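Local coordinates for protein galectin-1 (Bufo arenarum, PDB 1A78) that binds beta-galactosides and probably a wide array of other complex carbohydrates as a homodimeric lectin, and may regulate apoptosis and cell differentiation, at residues N34-F46 against F107-L121. Residues are numbered along the deposited sequence; the frame is centred on the assembly and turned at random.
Sequences NLGEDASNFLLHF and FSFPVRKVLPSIPFL. With YIO (1-thio-beta-D-galactopyranose), chain C.
L43 and L115 meet by their methyl ends. Both methyls of L43 pack on L115 CD1, and L43 CD2 also meets I118 CD1 at 3.9 Å. L35 and L121 run alongside each other. L35 CD1 and L121 CD2 press close, at 3.4 Å. L44 CD1 sits over one face of the F109 ring, toward its rim; P110 CD packs on the opposite face. F46 CE2 meets F107 CZ at 4.0 Å.

The fold is the galectin beta-sandwich. Strands 30-35, 41-49 and 118-124 belong to the sugar-binding sheet, and 106-110 is an outermost strand of the other sheet. L44 and F46 therefore pack between sheets, whereas G36 and F120 pair within one. G36 N donates to F120 O (3.1 Å), and F120 N donates to G36 O (3.0 Å). F120 CG is anti to the backbone N (chi1 180°), which lays the ring against the D38-N41 turn, with D38 CA over its face. D38 OD1 holds that turn by accepting from S40 N and N41 ND2.

A water donates to L43 O and P110 O and accepts from R112 N, bridging the segments. On the sugar side, N34 OD1 accepts from H45 ND1 (2.7 Å), in the carbonyl plane. This helps fix the imidazole, whose NE2 makes a weak hydrogen bond to O4 of the thiogalactose.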
ATOM      1  N   ASN A  34       6.202   1.221 -10.532  1.00 19.63           N
ATOM      2  CA  ASN A  34       7.333   0.298 -10.580  1.00 21.37           C
ATOM      3  C   ASN A  34       7.078  -0.960  -9.771  1.00 22.16           C
ATOM      4  O   ASN A  34       6.445  -0.886  -8.723  1.00 25.58           O
ATOM      5  CB  ASN A  34       8.583   1.009 -10.040  1.00 22.02           C
ATOM      6  CG  ASN A  34       8.816   2.338 -10.707  1.00 22.29           C
ATOM      7  OD1 ASN A  34       9.056   2.397 -11.901  1.00 26.06           O
ATOM      8  ND2 ASN A  34       8.707   3.410  -9.958  1.00 20.85           N
ATOM      9  N   LEU A  35       7.563  -2.100 -10.255  1.00 21.04           N
ATOM     10  CA  LEU A  35       7.420  -3.392  -9.584  1.00 23.35           C
ATOM     11  C   LEU A  35       8.793  -4.051  -9.662  1.00 23.81           C
ATOM     12  O   LEU A  35       9.409  -4.085 -10.732  1.00 24.43           O
ATOM     13  CB  LEU A  35       6.423  -4.293 -10.331  1.00 25.61           C
ATOM     14  CG  LEU A  35       4.918  -4.220 -10.084  1.00 29.18           C
ATOM     15  CD1 LEU A  35       4.433  -2.843 -10.369  1.00 31.71           C
ATOM     16  CD2 LEU A  35       4.202  -5.225 -10.987  1.00 28.94           C
ATOM     17  N   GLY A  36       9.264  -4.611  -8.562  1.00 22.30           N
ATOM     18  CA  GLY A  36      10.569  -5.241  -8.574  1.00 22.20           C
ATOM     19  C   GLY A  36      11.039  -5.565  -7.167  1.00 23.77           C
ATOM     20  O   GLY A  36      10.222  -5.920  -6.312  1.00 22.94           O
ATOM     21  N   GLU A  37      12.342  -5.432  -6.925  1.00 24.75           N
ATOM     22  CA  GLU A  37      12.942  -5.725  -5.623  1.00 25.11           C
ATOM     23  C   GLU A  37      13.165  -4.531  -4.729  1.00 25.93           C
ATOM     24  O   GLU A  37      13.010  -4.626  -3.516  1.00 26.01           O
ATOM     25  CB  GLU A  37      14.257  -6.437  -5.810  1.00 23.77           C
ATOM     26  CG  GLU A  37      14.061  -7.819  -6.299  1.00 27.18           C
ATOM     27  CD  GLU A  37      15.328  -8.413  -6.827  1.00 31.00           C
ATOM     28  OE1 GLU A  37      15.593  -8.209  -8.036  1.00 32.17           O
ATOM     29  OE2 GLU A  37      16.054  -9.075  -6.045  1.00 32.08           O
ATOM     30  N   ASP A  38      13.539  -3.412  -5.338  1.00 25.33           N
ATOM     31  CA  ASP A  38      13.813  -2.185  -4.616  1.00 25.12           C
ATOM     32  C   ASP A  38      13.928  -1.029  -5.616  1.00 25.60           C
ATOM     33  O   ASP A  38      13.667  -1.201  -6.799  1.00 25.24           O
ATOM     34  CB  ASP A  38      15.095  -2.348  -3.773  1.00 22.86           C
ATOM     35  CG  ASP A  38      16.260  -2.846  -4.583  1.00 22.19           C
ATOM     36  OD1 ASP A  38      16.692  -2.125  -5.482  1.00 22.67           O
ATOM     37  OD2 ASP A  38      16.752  -3.957  -4.339  1.00 24.94           O
ATOM     38  N   ALA A  39      14.363   0.132  -5.141  1.00 26.93           N
ATOM     39  CA  ALA A  39      14.486   1.314  -5.982  1.00 27.00           C
ATOM     40  C   ALA A  39      15.519   1.243  -7.107  1.00 26.56           C
ATOM     41  O   ALA A  39      15.504   2.089  -8.000  1.00 29.54           O
ATOM     42  CB  ALA A  39      14.727   2.538  -5.126  1.00 27.65           C
ATOM     43  N   SER A  40      16.393   0.250  -7.094  1.00 23.59           N
ATOM     44  CA  SER A  40      17.398   0.132  -8.149  1.00 24.91           C
ATOM     45  C   SER A  40      17.208  -1.089  -9.000  1.00 24.19           C
ATOM     46  O   SER A  40      18.055  -1.370  -9.835  1.00 24.48           O
ATOM     47  CB  SER A  40      18.811   0.017  -7.568  1.00 27.43           C
ATOM     48  OG  SER A  40      19.133   1.126  -6.761  1.00 32.68           O
ATOM     49  N   ASN A  41      16.166  -1.874  -8.732  1.00 25.64           N
ATOM     50  CA  ASN A  41      15.932  -3.098  -9.490  1.00 25.17           C
ATOM     51  C   ASN A  41      14.460  -3.222  -9.732  1.00 25.73           C
ATOM     52  O   ASN A  41      13.722  -3.478  -8.797  1.00 27.11           O
ATOM     53  CB  ASN A  41      16.403  -4.340  -8.722  1.00 26.44           C
ATOM     54  CG  ASN A  41      17.896  -4.305  -8.389  1.00 28.66           C
ATOM     55  OD1 ASN A  41      18.743  -4.740  -9.177  1.00 29.12           O
ATOM     56  ND2 ASN A  41      18.218  -3.802  -7.207  1.00 27.68           N
ATOM     57  N   PHE A  42      14.039  -2.976 -10.971  1.00 24.43           N
ATOM     58  CA  PHE A  42      12.638  -3.064 -11.373  1.00 22.46           C
ATOM     59  C   PHE A  42      12.471  -4.210 -12.346  1.00 22.52           C
ATOM     60  O   PHE A  42      13.285  -4.401 -13.228  1.00 21.96           O
ATOM     61  CB  PHE A  42      12.182  -1.791 -12.079  1.00 22.14           C
ATOM     62  CG  PHE A  42      12.232  -0.555 -11.220  1.00 23.82           C
ATOM     63  CD1 PHE A  42      12.110  -0.638  -9.822  1.00 23.02           C
ATOM     64  CD2 PHE A  42      12.347   0.702 -11.807  1.00 23.77           C
ATOM     65  CE1 PHE A  42      12.096   0.509  -9.030  1.00 19.69           C
ATOM     66  CE2 PHE A  42      12.334   1.867 -11.019  1.00 23.59           C
ATOM     67  CZ  PHE A  42      12.207   1.766  -9.632  1.00 21.92           C
ATOM     68  N   LEU A  43      11.472  -5.046 -12.108  1.00 24.93           N
ATOM     69  CA  LEU A  43      11.166  -6.139 -13.019  1.00 24.62           C
ATOM     70  C   LEU A  43      10.382  -5.415 -14.111  1.00 22.51           C
ATOM     71  O   LEU A  43      10.562  -5.690 -15.282  1.00 25.28           O
ATOM     72  CB  LEU A  43      10.285  -7.179 -12.327  1.00 27.58           C
ATOM     73  CG  LEU A  43      10.566  -8.658 -12.588  1.00 31.15           C
ATOM     74  CD1 LEU A  43      12.017  -9.021 -12.227  1.00 31.40           C
ATOM     75  CD2 LEU A  43       9.585  -9.495 -11.762  1.00 32.01           C
ATOM     76  N   LEU A  44       9.607  -4.407 -13.709  1.00 19.80           N
ATOM     77  CA  LEU A  44       8.822  -3.602 -14.616  1.00 20.31           C
ATOM     78  C   LEU A  44       8.732  -2.148 -14.194  1.00 20.93           C
ATOM     79  O   LEU A  44       8.341  -1.868 -13.068  1.00 21.12           O
ATOM     80  CB  LEU A  44       7.366  -4.119 -14.721  1.00 20.74           C
ATOM     81  CG  LEU A  44       6.360  -3.214 -15.507  1.00 22.17           C
ATOM     82  CD1 LEU A  44       6.799  -3.035 -16.980  1.00 20.48           C
ATOM     83  CD2 LEU A  44       4.962  -3.780 -15.497  1.00 21.23           C
ATOM     84  N   HIS A  45       9.138  -1.243 -15.087  1.00 21.51           N
ATOM     85  CA  HIS A  45       8.995   0.207 -14.909  1.00 22.38           C
ATOM     86  C   HIS A  45       7.992   0.575 -16.022  1.00 24.04           C
ATOM     87  O   HIS A  45       8.305   0.474 -17.221  1.00 23.91           O
ATOM     88  CB  HIS A  45      10.311   0.971 -15.115  1.00 22.27           C
ATOM     89  CG  HIS A  45      10.138   2.460 -15.288  1.00 24.73           C
ATOM     90  ND1 HIS A  45      10.010   3.334 -14.225  1.00 24.60           N
ATOM     91  CD2 HIS A  45      10.095   3.232 -16.403  1.00 25.16           C
ATOM     92  CE1 HIS A  45       9.893   4.573 -14.672  1.00 23.04           C
ATOM     93  NE2 HIS A  45       9.942   4.541 -15.991  1.00 25.62           N
ATOM     94  N   PHE A  46       6.776   0.912 -15.598  1.00 24.37           N
ATOM     95  CA  PHE A  46       5.664   1.272 -16.466  1.00 23.93           C
ATOM     96  C   PHE A  46       5.550   2.795 -16.474  1.00 25.59           C
ATOM     97  O   PHE A  46       5.026   3.382 -15.538  1.00 28.41           O
ATOM     98  CB  PHE A  46       4.406   0.623 -15.890  1.00 22.42           C
ATOM     99  CG  PHE A  46       3.154   0.998 -16.587  1.00 20.67           C
ATOM    100  CD1 PHE A  46       2.450   2.130 -16.206  1.00 21.49           C
ATOM    101  CD2 PHE A  46       2.685   0.230 -17.637  1.00 22.02           C
ATOM    102  CE1 PHE A  46       1.304   2.496 -16.868  1.00 24.50           C
ATOM    103  CE2 PHE A  46       1.527   0.585 -18.312  1.00 21.88           C
ATOM    104  CZ  PHE A  46       0.836   1.719 -17.932  1.00 22.90           C
ATOM    105  N   PHE A 107      -1.658  -5.616 -22.558  1.00 36.54           N
ATOM    106  CA  PHE A 107      -0.433  -6.005 -23.255  1.00 32.34           C
ATOM    107  C   PHE A 107       0.496  -6.644 -22.239  1.00 30.31           C
ATOM    108  O   PHE A 107       0.232  -6.591 -21.050  1.00 30.86           O
ATOM    109  CB  PHE A 107       0.216  -4.821 -23.981  1.00 30.61           C
ATOM    110  CG  PHE A 107       0.800  -3.778 -23.081  1.00 29.54           C
ATOM    111  CD1 PHE A 107       2.120  -3.883 -22.633  1.00 28.82           C
ATOM    112  CD2 PHE A 107       0.058  -2.655 -22.733  1.00 29.08           C
ATOM    113  CE1 PHE A 107       2.680  -2.881 -21.860  1.00 28.45           C
ATOM    114  CE2 PHE A 107       0.614  -1.645 -21.955  1.00 28.95           C
ATOM    115  CZ  PHE A 107       1.920  -1.754 -21.520  1.00 27.01           C
ATOM    116  N   SER A 108       1.543  -7.309 -22.679  1.00 29.76           N
ATOM    117  CA  SER A 108       2.424  -7.912 -21.706  1.00 29.95           C
ATOM    118  C   SER A 108       3.850  -7.396 -21.865  1.00 30.48           C
ATOM    119  O   SER A 108       4.146  -6.706 -22.850  1.00 31.36           O
ATOM    120  CB  SER A 108       2.366  -9.436 -21.813  1.00 30.38           C
ATOM    121  OG  SER A 108       3.057  -9.905 -22.950  1.00 32.92           O
ATOM    122  N   PHE A 109       4.683  -7.653 -20.844  1.00 29.35           N
ATOM    123  CA  PHE A 109       6.101  -7.290 -20.802  1.00 26.38           C
ATOM    124  C   PHE A 109       6.803  -8.551 -20.337  1.00 25.41           C
ATOM    125  O   PHE A 109       6.262  -9.276 -19.518  1.00 26.98           O
ATOM    126  CB  PHE A 109       6.348  -6.159 -19.817  1.00 27.04           C
ATOM    127  CG  PHE A 109       7.781  -5.651 -19.819  1.00 27.81           C
ATOM    128  CD1 PHE A 109       8.247  -4.840 -20.860  1.00 26.22           C
ATOM    129  CD2 PHE A 109       8.663  -5.982 -18.778  1.00 27.05           C
ATOM    130  CE1 PHE A 109       9.558  -4.373 -20.865  1.00 26.46           C
ATOM    131  CE2 PHE A 109       9.979  -5.516 -18.770  1.00 25.78           C
ATOM    132  CZ  PHE A 109      10.429  -4.715 -19.810  1.00 25.93           C
ATOM    133  N   PRO A 110       7.984  -8.874 -20.890  1.00 24.78           N
ATOM    134  CA  PRO A 110       8.671 -10.090 -20.455  1.00 24.94           C
ATOM    135  C   PRO A 110       9.351  -9.978 -19.075  1.00 28.07           C
ATOM    136  O   PRO A 110       9.828  -8.901 -18.676  1.00 28.91           O
ATOM    137  CB  PRO A 110       9.704 -10.295 -21.561  1.00 22.54           C
ATOM    138  CG  PRO A 110      10.090  -8.909 -21.876  1.00 23.52           C
ATOM    139  CD  PRO A 110       8.758  -8.202 -21.949  1.00 24.53           C
ATOM    140  N   VAL A 111       9.367 -11.091 -18.352  1.00 27.96           N
ATOM    141  CA  VAL A 111      10.001 -11.154 -17.055  1.00 29.77           C
ATOM    142  C   VAL A 111      11.452 -11.515 -17.330  1.00 30.74           C
ATOM    143  O   VAL A 111      11.768 -12.662 -17.635  1.00 31.75           O
ATOM    144  CB  VAL A 111       9.324 -12.207 -16.165  1.00 29.07           C
ATOM    145  CG1 VAL A 111      10.218 -12.553 -14.982  1.00 30.08           C
ATOM    146  CG2 VAL A 111       8.004 -11.655 -15.670  1.00 29.35           C
ATOM    147  N   ARG A 112      12.335 -10.527 -17.230  1.00 32.16           N
ATOM    148  CA  ARG A 112      13.751 -10.739 -17.513  1.00 32.63           C
ATOM    149  C   ARG A 112      14.486 -11.403 -16.355  1.00 33.31           C
ATOM    150  O   ARG A 112      15.614 -11.856 -16.501  1.00 33.60           O
ATOM    151  CB  ARG A 112      14.384  -9.423 -17.988  1.00 29.42           C
ATOM    152  CG  ARG A 112      13.392  -8.688 -18.900  1.00 30.95           C
ATOM    153  CD  ARG A 112      14.002  -7.860 -20.017  1.00 31.83           C
ATOM    154  NE  ARG A 112      13.749  -6.441 -19.817  1.00 35.32           N
ATOM    155  CZ  ARG A 112      13.512  -5.548 -20.776  1.00 33.56           C
ATOM    156  NH1 ARG A 112      13.474  -5.905 -22.048  1.00 33.79           N
ATOM    157  NH2 ARG A 112      13.369  -4.271 -20.451  1.00 33.62           N
ATOM    158  N   LYS A 113      13.785 -11.566 -15.242  1.00 34.77           N
ATOM    159  CA  LYS A 113      14.337 -12.209 -14.056  1.00 37.14           C
ATOM    160  C   LYS A 113      13.188 -12.758 -13.241  1.00 36.87           C
ATOM    161  O   LYS A 113      12.342 -11.998 -12.776  1.00 36.24           O
ATOM    162  CB  LYS A 113      15.113 -11.202 -13.207  1.00 39.53           C
ATOM    163  CG  LYS A 113      15.680 -11.797 -11.941  1.00 41.12           C
ATOM    164  CD  LYS A 113      16.600 -10.832 -11.260  1.00 42.69           C
ATOM    165  CE  LYS A 113      17.127 -11.461  -9.991  1.00 46.09           C
ATOM    166  NZ  LYS A 113      17.852 -12.740 -10.238  1.00 47.75           N
ATOM    167  N   VAL A 114      13.123 -14.076 -13.098  1.00 38.92           N
ATOM    168  CA  VAL A 114      12.035 -14.649 -12.322  1.00 39.24           C
ATOM    169  C   VAL A 114      12.378 -14.680 -10.839  1.00 37.89           C
ATOM    170  O   VAL A 114      13.428 -15.179 -10.426  1.00 37.85           O
ATOM    171  CB  VAL A 114      11.576 -16.037 -12.803  1.00 39.49           C
ATOM    172  CG1 VAL A 114      10.048 -16.054 -12.857  1.00 39.44           C
ATOM    173  CG2 VAL A 114      12.139 -16.357 -14.161  1.00 39.83           C
ATOM    174  N   LEU A 115      11.514 -14.032 -10.074  1.00 36.12           N
ATOM    175  CA  LEU A 115      11.632 -13.911  -8.640  1.00 33.31           C
ATOM    176  C   LEU A 115      10.565 -14.815  -8.055  1.00 33.63           C
ATOM    177  O   LEU A 115       9.501 -14.984  -8.658  1.00 32.57           O
ATOM    178  CB  LEU A 115      11.319 -12.462  -8.236  1.00 32.87           C
ATOM    179  CG  LEU A 115      12.219 -11.397  -8.867  1.00 33.91           C
ATOM    180  CD1 LEU A 115      11.687  -9.993  -8.603  1.00 33.54           C
ATOM    181  CD2 LEU A 115      13.634 -11.574  -8.342  1.00 31.85           C
ATOM    182  N   PRO A 116      10.859 -15.461  -6.908  1.00 32.71           N
ATOM    183  CA  PRO A 116       9.887 -16.346  -6.251  1.00 31.53           C
ATOM    184  C   PRO A 116       8.601 -15.544  -5.922  1.00 30.30           C
ATOM    185  O   PRO A 116       7.517 -16.112  -5.827  1.00 32.40           O
ATOM    186  CB  PRO A 116      10.628 -16.775  -4.990  1.00 30.93           C
ATOM    187  CG  PRO A 116      12.059 -16.767  -5.425  1.00 32.47           C
ATOM    188  CD  PRO A 116      12.173 -15.518  -6.236  1.00 30.43           C
ATOM    189  N   SER A 117       8.751 -14.235  -5.718  1.00 27.99           N
ATOM    190  CA  SER A 117       7.645 -13.331  -5.456  1.00 26.61           C
ATOM    191  C   SER A 117       8.190 -11.932  -5.670  1.00 26.39           C
ATOM    192  O   SER A 117       9.397 -11.735  -5.623  1.00 28.42           O
ATOM    193  CB  SER A 117       7.117 -13.468  -4.028  1.00 25.57           C
ATOM    194  OG  SER A 117       7.874 -12.722  -3.097  1.00 26.52           O
ATOM    195  N   ILE A 118       7.302 -10.962  -5.876  1.00 27.09           N
ATOM    196  CA  ILE A 118       7.668  -9.561  -6.090  1.00 26.87           C
ATOM    197  C   ILE A 118       7.460  -8.742  -4.796  1.00 26.84           C
ATOM    198  O   ILE A 118       6.333  -8.392  -4.433  1.00 26.29           O
ATOM    199  CB  ILE A 118       6.840  -8.950  -7.251  1.00 26.45           C
ATOM    200  CG1 ILE A 118       7.136  -9.707  -8.537  1.00 25.58           C
ATOM    201  CG2 ILE A 118       7.167  -7.474  -7.418  1.00 22.04           C
ATOM    202  CD1 ILE A 118       6.291  -9.247  -9.687  1.00 28.43           C
ATOM    203  N   PRO A 119       8.565  -8.347  -4.145  1.00 26.13           N
ATOM    204  CA  PRO A 119       8.573  -7.583  -2.897  1.00 24.86           C
ATOM    205  C   PRO A 119       8.202  -6.132  -2.882  1.00 25.05           C
ATOM    206  O   PRO A 119       7.606  -5.679  -1.906  1.00 26.73           O
ATOM    207  CB  PRO A 119      10.025  -7.686  -2.434  1.00 25.67           C
ATOM    208  CG  PRO A 119      10.652  -8.779  -3.277  1.00 27.33           C
ATOM    209  CD  PRO A 119       9.940  -8.648  -4.580  1.00 26.97           C
ATOM    210  N   PHE A 120       8.486  -5.412  -3.968  1.00 25.54           N
ATOM    211  CA  PHE A 120       8.330  -3.954  -3.995  1.00 22.76           C
ATOM    212  C   PHE A 120       7.476  -3.311  -5.061  1.00 21.85           C
ATOM    213  O   PHE A 120       7.503  -3.714  -6.218  1.00 22.50           O
ATOM    214  CB  PHE A 120       9.767  -3.386  -4.080  1.00 23.88           C
ATOM    215  CG  PHE A 120       9.864  -1.883  -4.126  1.00 23.75           C
ATOM    216  CD1 PHE A 120       9.880  -1.139  -2.951  1.00 25.43           C
ATOM    217  CD2 PHE A 120      10.045  -1.224  -5.337  1.00 23.09           C
ATOM    218  CE1 PHE A 120      10.084   0.231  -2.973  1.00 25.31           C
ATOM    219  CE2 PHE A 120      10.249   0.139  -5.366  1.00 25.36           C
ATOM    220  CZ  PHE A 120      10.275   0.874  -4.177  1.00 24.30           C
ATOM    221  N   LEU A 121       6.862  -2.197  -4.691  1.00 22.15           N
ATOM    222  CA  LEU A 121       6.012  -1.422  -5.598  1.00 25.11           C
ATOM    223  C   LEU A 121       6.117   0.052  -5.223  1.00 24.44           C
ATOM    224  O   LEU A 121       6.104   0.378  -4.051  1.00 24.28           O
ATOM    225  CB  LEU A 121       4.538  -1.889  -5.464  1.00 24.76           C
ATOM    226  CG  LEU A 121       3.235  -1.304  -6.066  1.00 26.12           C
ATOM    227  CD1 LEU A 121       3.055   0.185  -5.809  1.00 24.05           C
ATOM    228  CD2 LEU A 121       3.114  -1.616  -7.522  1.00 25.99           C
TER
HETATM  229  C1  YIO C   1      14.662   7.106 -19.138  1.00 27.85           C
HETATM  230  C2  YIO C   1      13.889   7.746 -18.013  1.00 28.48           C
HETATM  231  C3  YIO C   1      13.653   6.738 -16.905  1.00 27.92           C
HETATM  232  C4  YIO C   1      12.868   5.591 -17.476  1.00 27.65           C
HETATM  233  C5  YIO C   1      13.633   4.993 -18.657  1.00 27.68           C
HETATM  234  C6  YIO C   1      12.855   3.913 -19.362  1.00 26.44           C
HETATM  235  O2  YIO C   1      14.614   8.844 -17.507  1.00 31.07           O
HETATM  236  O3  YIO C   1      12.903   7.345 -15.870  1.00 28.70           O
HETATM  237  O4  YIO C   1      11.593   6.058 -17.886  1.00 27.01           O
HETATM  238  O5  YIO C   1      13.942   5.988 -19.650  1.00 30.24           O
HETATM  239  O6  YIO C   1      13.734   3.130 -20.153  1.00 27.27           O
HETATM  240  S1  YIO C   1      14.602   8.321 -20.482  1.00 27.70           S
HETATM  241  O   HOH W   1      11.433  -8.023 -16.400  1.00 32.71           O